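Local coordinates for putative lipoprotein (Campylobacter jejuni subsp. jejuni, PDB 2G5G) that binds two cofacial haems as a dimer and probably serves in bacterial haem transport, at residues D52-K55 with H56-Q60; G69-S73 with Q74-F78. All blocks are in the same frame, centred on the assembly; numbering follows the deposited sequence.

Interaction 1: D52-K55 with H56-Q60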
ATOM      1  N   ASP A  52       2.634  -9.969  17.629  1.00 35.86           N
ATOM      2  CA  ASP A  52       2.669  -9.072  18.791  1.00 37.11           C
ATOM      3  C   ASP A  52       2.354  -9.803  20.082  1.00 37.45           C
ATOM      4  O   ASP A  52       2.101  -9.169  21.107  1.00 38.13           O
ATOM      5  CB  ASP A  52       1.702  -7.878  18.610  1.00 37.92           C
ATOM      6  CG  ASP A  52       0.256  -8.306  18.307  1.00 39.52           C
ATOM      7  OD1 ASP A  52      -0.077  -9.506  18.445  1.00 42.75           O
ATOM      8  OD2 ASP A  52      -0.561  -7.435  17.915  1.00 41.60           O
ATOM      9  N   GLU A  53       2.372 -11.137  20.037  1.00 37.06           N
ATOM     10  CA  GLU A  53       1.940 -11.950  21.167  1.00 36.63           C
ATOM     11  C   GLU A  53       3.097 -12.348  22.089  1.00 36.51           C
ATOM     12  O   GLU A  53       4.010 -13.096  21.695  1.00 36.28           O
ATOM     13  CB  GLU A  53       1.167 -13.180  20.646  1.00 37.00           C
ATOM     14  CG  GLU A  53       0.270 -13.871  21.642  1.00 37.41           C
ATOM     15  CD  GLU A  53      -0.803 -12.949  22.225  1.00 37.87           C
ATOM     16  OE1 GLU A  53      -1.458 -12.183  21.481  1.00 36.13           O
ATOM     17  OE2 GLU A  53      -0.952 -13.009  23.447  1.00 40.08           O
ATOM     18  N   VAL A  54       3.059 -11.854  23.322  1.00 35.28           N
ATOM     19  CA  VAL A  54       4.200 -11.990  24.235  1.00 35.64           C
ATOM     20  C   VAL A  54       4.524 -13.437  24.622  1.00 34.56           C
ATOM     21  O   VAL A  54       5.698 -13.817  24.690  1.00 34.53           O
ATOM     22  CB  VAL A  54       4.022 -11.121  25.525  1.00 35.87           C
ATOM     23  CG1 VAL A  54       5.098 -11.455  26.552  1.00 36.84           C
ATOM     24  CG2 VAL A  54       4.067  -9.646  25.183  1.00 35.77           C
ATOM     25  N   LYS A  55       3.483 -14.228  24.879  1.00 33.56           N
ATOM     26  CA  LYS A  55       3.646 -15.637  25.251  1.00 33.17           C
ATOM     27  C   LYS A  55       4.250 -16.466  24.102  1.00 31.68           C
ATOM     28  O   LYS A  55       4.948 -17.466  24.351  1.00 31.58           O
ATOM     29  CB  LYS A  55       2.312 -16.238  25.665  1.00 33.26           C
ATOM     30  CG  LYS A  55       1.903 -15.884  27.086  1.00 37.28           C
ATOM     31  CD  LYS A  55       0.532 -16.447  27.378  1.00 41.41           C
ATOM     32  CE  LYS A  55      -0.060 -15.871  28.663  1.00 44.20           C
ATOM     33  NZ  LYS A  55      -1.431 -16.430  28.851  1.00 44.96           N
ATOM     34  N   HIS A  56       3.982 -16.044  22.871  1.00 30.10           N
ATOM     35  CA  HIS A  56       4.595 -16.687  21.701  1.00 29.57           C
ATOM     36  C   HIS A  56       6.083 -16.478  21.729  1.00 30.37           C
ATOM     37  O   HIS A  56       6.869 -17.418  21.543  1.00 29.44           O
ATOM     38  CB  HIS A  56       4.000 -16.131  20.399  1.00 28.62           C
ATOM     39  CG  HIS A  56       2.603 -16.608  20.146  1.00 24.56           C
ATOM     40  ND1 HIS A  56       1.956 -16.423  18.952  1.00 23.16           N
ATOM     41  CD2 HIS A  56       1.727 -17.246  20.956  1.00 24.42           C
ATOM     42  CE1 HIS A  56       0.735 -16.935  19.027  1.00 23.72           C
ATOM     43  NE2 HIS A  56       0.582 -17.459  20.233  1.00 23.38           N
ATOM     44  N   LYS A  57       6.466 -15.221  21.977  1.00 29.92           N
ATOM     45  CA  LYS A  57       7.871 -14.869  22.040  1.00 30.16           C
ATOM     46  C   LYS A  57       8.635 -15.664  23.100  1.00 29.33           C
ATOM     47  O   LYS A  57       9.717 -16.176  22.838  1.00 29.41           O
ATOM     48  CB  LYS A  57       8.007 -13.339  22.080  1.00 29.49           C
ATOM     49  CG  LYS A  57       7.872 -12.873  20.646  1.00 31.37           C
ATOM     50  CD  LYS A  57       6.954 -11.750  20.447  1.00 30.82           C
ATOM     51  CE  LYS A  57       6.297 -11.887  19.135  1.00 27.97           C
ATOM     52  NZ  LYS A  57       7.049 -11.667  17.862  1.00 26.31           N
ATOM     53  N   ILE A  58       8.054 -15.842  24.278  1.00 30.07           N
ATOM     54  CA  ILE A  58       8.668 -16.717  25.276  1.00 30.51           C
ATOM     55  C   ILE A  58       8.816 -18.177  24.788  1.00 29.79           C
ATOM     56  O   ILE A  58       9.865 -18.811  24.966  1.00 29.53           O
ATOM     57  CB  ILE A  58       7.906 -16.671  26.641  1.00 30.77           C
ATOM     58  CG1 ILE A  58       7.895 -15.238  27.191  1.00 31.53           C
ATOM     59  CG2 ILE A  58       8.580 -17.605  27.623  1.00 30.88           C
ATOM     60  CD1 ILE A  58       6.789 -14.952  28.235  1.00 32.12           C
ATOM     61  N   SER A  59       7.741 -18.707  24.204  1.00 29.06           N
ATOM     62  CA  SER A  59       7.707 -20.060  23.635  1.00 28.53           C
ATOM     63  C   SER A  59       8.798 -20.337  22.567  1.00 27.38           C
ATOM     64  O   SER A  59       9.393 -21.413  22.521  1.00 26.38           O
ATOM     65  CB  SER A  59       6.302 -20.286  23.052  1.00 28.12           C
ATOM     66  OG  SER A  59       5.361 -20.392  24.120  1.00 29.14           O
ATOM     67  N   GLN A  60       9.047 -19.345  21.731  1.00 27.00           N
ATOM     68  CA  GLN A  60      10.072 -19.440  20.688  1.00 26.35           C
ATOM     69  C   GLN A  60      11.459 -19.652  21.299  1.00 26.20           C
ATOM     70  O   GLN A  60      12.212 -20.493  20.845  1.00 23.84           O
ATOM     71  CB  GLN A  60      10.032 -18.218  19.803  1.00 25.84           C
ATOM     72  CG  GLN A  60       8.734 -18.052  19.081  1.00 25.20           C
ATOM     73  CD  GLN A  60       8.426 -16.619  18.675  1.00 24.18           C
ATOM     74  OE1 GLN A  60       9.300 -15.751  18.644  1.00 24.99           O
ATOM     75  NE2 GLN A  60       7.153 -16.367  18.340  1.00 24.76           N
TER

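Interaction 2: G69-S73 with Q74-F78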
ATOM      1  N   GLY A  69      20.611 -26.712  21.972  1.00 22.74           N
ATOM      2  CA  GLY A  69      21.428 -27.438  22.944  1.00 23.66           C
ATOM      3  C   GLY A  69      21.688 -28.866  22.510  1.00 23.65           C
ATOM      4  O   GLY A  69      22.836 -29.358  22.524  1.00 24.09           O
ATOM      5  N   ASN A  70      20.639 -29.561  22.104  1.00 24.04           N
ATOM      6  CA  ASN A  70      20.814 -30.925  21.641  1.00 24.59           C
ATOM      7  C   ASN A  70      21.687 -31.012  20.380  1.00 24.37           C
ATOM      8  O   ASN A  70      22.556 -31.853  20.292  1.00 23.04           O
ATOM      9  CB  ASN A  70      19.465 -31.599  21.378  1.00 25.46           C
ATOM     10  CG  ASN A  70      19.632 -32.991  20.818  1.00 27.93           C
ATOM     11  OD1 ASN A  70      19.679 -33.973  21.566  1.00 34.69           O
ATOM     12  ND2 ASN A  70      19.768 -33.085  19.497  1.00 25.61           N
ATOM     13  N   LEU A  71      21.433 -30.144  19.409  1.00 23.54           N
ATOM     14  CA  LEU A  71      22.122 -30.256  18.125  1.00 23.94           C
ATOM     15  C   LEU A  71      23.587 -29.822  18.214  1.00 24.32           C
ATOM     16  O   LEU A  71      24.482 -30.478  17.670  1.00 24.96           O
ATOM     17  CB  LEU A  71      21.362 -29.477  17.076  1.00 23.65           C
ATOM     18  CG  LEU A  71      20.005 -30.156  16.787  1.00 23.54           C
ATOM     19  CD1 LEU A  71      19.158 -29.199  15.974  1.00 23.73           C
ATOM     20  CD2 LEU A  71      20.120 -31.607  16.166  1.00 24.28           C
ATOM     21  N   SER A  72      23.856 -28.770  18.963  1.00 24.72           N
ATOM     22  CA  SER A  72      25.245 -28.345  19.125  1.00 26.39           C
ATOM     23  C   SER A  72      26.072 -29.418  19.873  1.00 27.04           C
ATOM     24  O   SER A  72      27.246 -29.663  19.558  1.00 27.69           O
ATOM     25  CB  SER A  72      25.295 -26.979  19.802  1.00 26.29           C
ATOM     26  OG  SER A  72      24.811 -27.101  21.121  1.00 29.99           O
ATOM     27  N   SER A  73      25.459 -30.073  20.839  1.00 28.15           N
ATOM     28  CA  SER A  73      26.150 -31.110  21.580  1.00 29.99           C
ATOM     29  C   SER A  73      26.510 -32.312  20.678  1.00 30.24           C
ATOM     30  O   SER A  73      27.397 -33.096  20.993  1.00 30.28           O
ATOM     31  CB  SER A  73      25.298 -31.514  22.772  1.00 30.05           C
ATOM     32  OG  SER A  73      24.315 -32.440  22.403  1.00 32.65           O
ATOM     33  N   GLN A  74      25.822 -32.430  19.545  1.00 30.91           N
ATOM     34  CA  GLN A  74      26.092 -33.475  18.553  1.00 30.98           C
ATOM     35  C   GLN A  74      26.913 -32.971  17.368  1.00 30.80           C
ATOM     36  O   GLN A  74      27.210 -33.719  16.438  1.00 30.73           O
ATOM     37  CB  GLN A  74      24.774 -34.041  18.052  1.00 31.33           C
ATOM     38  CG  GLN A  74      24.037 -34.860  19.088  1.00 35.06           C
ATOM     39  CD  GLN A  74      22.752 -35.415  18.542  1.00 41.37           C
ATOM     40  OE1 GLN A  74      21.685 -34.829  18.723  1.00 43.55           O
ATOM     41  NE2 GLN A  74      22.841 -36.542  17.839  1.00 43.18           N
ATOM     42  N   ASN A  75      27.294 -31.710  17.404  1.00 30.28           N
ATOM     43  CA  ASN A  75      27.940 -31.083  16.258  1.00 30.86           C
ATOM     44  C   ASN A  75      27.096 -31.128  14.992  1.00 29.37           C
ATOM     45  O   ASN A  75      27.635 -31.257  13.902  1.00 29.70           O
ATOM     46  CB  ASN A  75      29.316 -31.712  15.979  1.00 32.36           C
ATOM     47  CG  ASN A  75      30.364 -31.227  16.924  1.00 35.36           C
ATOM     48  OD1 ASN A  75      30.607 -30.019  17.037  1.00 38.15           O
ATOM     49  ND2 ASN A  75      31.000 -32.165  17.627  1.00 39.31           N
ATOM     50  N   ILE A  76      25.780 -31.046  15.138  1.00 27.20           N
ATOM     51  CA  ILE A  76      24.902 -30.941  13.977  1.00 24.74           C
ATOM     52  C   ILE A  76      24.578 -29.454  13.779  1.00 23.53           C
ATOM     53  O   ILE A  76      24.096 -28.800  14.719  1.00 23.92           O
ATOM     54  CB  ILE A  76      23.636 -31.779  14.184  1.00 25.22           C
ATOM     55  CG1 ILE A  76      24.014 -33.270  14.262  1.00 24.15           C
ATOM     56  CG2 ILE A  76      22.630 -31.518  13.056  1.00 24.65           C
ATOM     57  CD1 ILE A  76      22.907 -34.155  14.773  1.00 26.23           C
ATOM     58  N   ASN A  77      24.880 -28.917  12.587  1.00 22.79           N
ATOM     59  CA  ASN A  77      24.586 -27.526  12.239  1.00 22.46           C
ATOM     60  C   ASN A  77      23.081 -27.260  12.360  1.00 22.82           C
ATOM     61  O   ASN A  77      22.280 -28.108  11.977  1.00 22.93           O
ATOM     62  CB  ASN A  77      24.981 -27.189  10.796  1.00 22.80           C
ATOM     63  CG  ASN A  77      26.473 -27.089  10.588  1.00 26.66           C
ATOM     64  OD1 ASN A  77      27.221 -26.818  11.514  1.00 27.45           O
ATOM     65  ND2 ASN A  77      26.908 -27.300   9.344  1.00 28.41           N
ATOM     66  N   PHE A  78      22.723 -26.079  12.853  1.00 21.86           N
ATOM     67  CA  PHE A  78      21.304 -25.727  12.974  1.00 21.74           C
ATOM     68  C   PHE A  78      21.128 -24.238  12.806  1.00 21.99           C
ATOM     69  O   PHE A  78      21.653 -23.446  13.625  1.00 22.03           O
ATOM     70  CB  PHE A  78      20.770 -26.164  14.350  1.00 22.08           C
ATOM     71  CG  PHE A  78      19.328 -25.797  14.603  1.00 22.13           C
ATOM     72  CD1 PHE A  78      18.964 -25.124  15.772  1.00 23.14           C
ATOM     73  CD2 PHE A  78      18.330 -26.173  13.699  1.00 20.71           C
ATOM     74  CE1 PHE A  78      17.628 -24.815  16.030  1.00 22.53           C
ATOM     75  CE2 PHE A  78      16.972 -25.857  13.957  1.00 22.58           C
ATOM     76  CZ  PHE A  78      16.634 -25.202  15.115  1.00 21.73           C
TER

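Interaction 1: D52-K55 with H56-Q60
The first turn of helix 54-73 opens with Glu53 in the N-cap position, its aliphatic chain laid over the imidazole of His56. Glu53 CG stands 3.8 Å from the centroid of the His56 ring and only 9° off the ring normal, a CH-pi contact almost over the middle of the face. With CG of Glu53 anti to the backbone N (chi1 -160°), CG comes to lie over the ring next to CB, while a bend at chi2 turns the carboxylate away to a salt bridge with Lys50. Both nitrogens of the imidazole are engaged, ND1 with Lys50 N and NE2 with Ser249 O, so the ring is fixed in its rotation. As expected where a helix starts, Glu53 O takes the first i to i+4 bond, from Lys57 N at 3.3 Å. Two residues on, Lys55 O is gripped twice by the same residue, from opposite faces of its carbonyl plane: Ser59 N at 3.1 Å and Ser59 OG at 3.0 Å. That hydroxyl also meets Tyr264 OH, on strand 260-264, while the bent chain of Lys57 carries NZ to Glu49 and Asp122 O. On another side of the turn, Val54 CG1 touches Ile58 CD1 at 4.2 Å.

Interaction 2: G69-S73 with Q74-F78
Leu71 reaches both ways from the last turn of helix 54-73, putting one methyl on Phe78 and the other on Ile76. Its CD1 lies over a face of the Phe78 ring, 4.0 Å from the centroid and displaced toward the rim, a CH-pi contact; CD2 packs 4.0 Å from Ile76 CG2. Phe78 extends its ring beneath that methyl because CG is anti to the backbone N (chi1 178°). The chain is folded back for these contacts by a Schellman motif, in which Asn75 takes a positive phi of 58°. Ile76 N bonds to Leu71 O at 2.9 Å and Asn75 N to Ser72 O at 3.0 Å. Leu71 O is held twice, since Gln74 N comes to it from the opposite face of the carbonyl plane. Farther out, Asn70 ND2 gives a weak, bent bond to Gln74 OE1 at 2.7 Å, the two amide planes nearly perpendicular at 83°, and Ser73 OG turns back to Asn70 O at 2.8 Å. The turn leads from helix 54-73 into strand 78-82, where Phe78 also packs on Leu67 of the helix and Leu216 of strand 214-220, while Leu71 meets Leu40 and Lys214.

Overall arrangement
Interactions 1 and 2 are the two ends of one helix, 54-73, with centres about 24 Å apart, and they illustrate how differently a helix is begun and finished. At 52-60 the entry from strand 44-49 is rich in polar and charged groups: His56, Ser59 and Gln60 are buried against the sheet and tied to residues of neighbouring strands and loops, Val54 stays exposed, and the Asp52 side chain is about 11 Å from a bound haem. At 69-78 the exit is mostly exposed, backbone bonds do the turning, and burial is confined to Leu71 and Phe78. Each end sets a methylene or methyl group over an aromatic face, polar imidazole at the start and hydrocarbon ring at the finish.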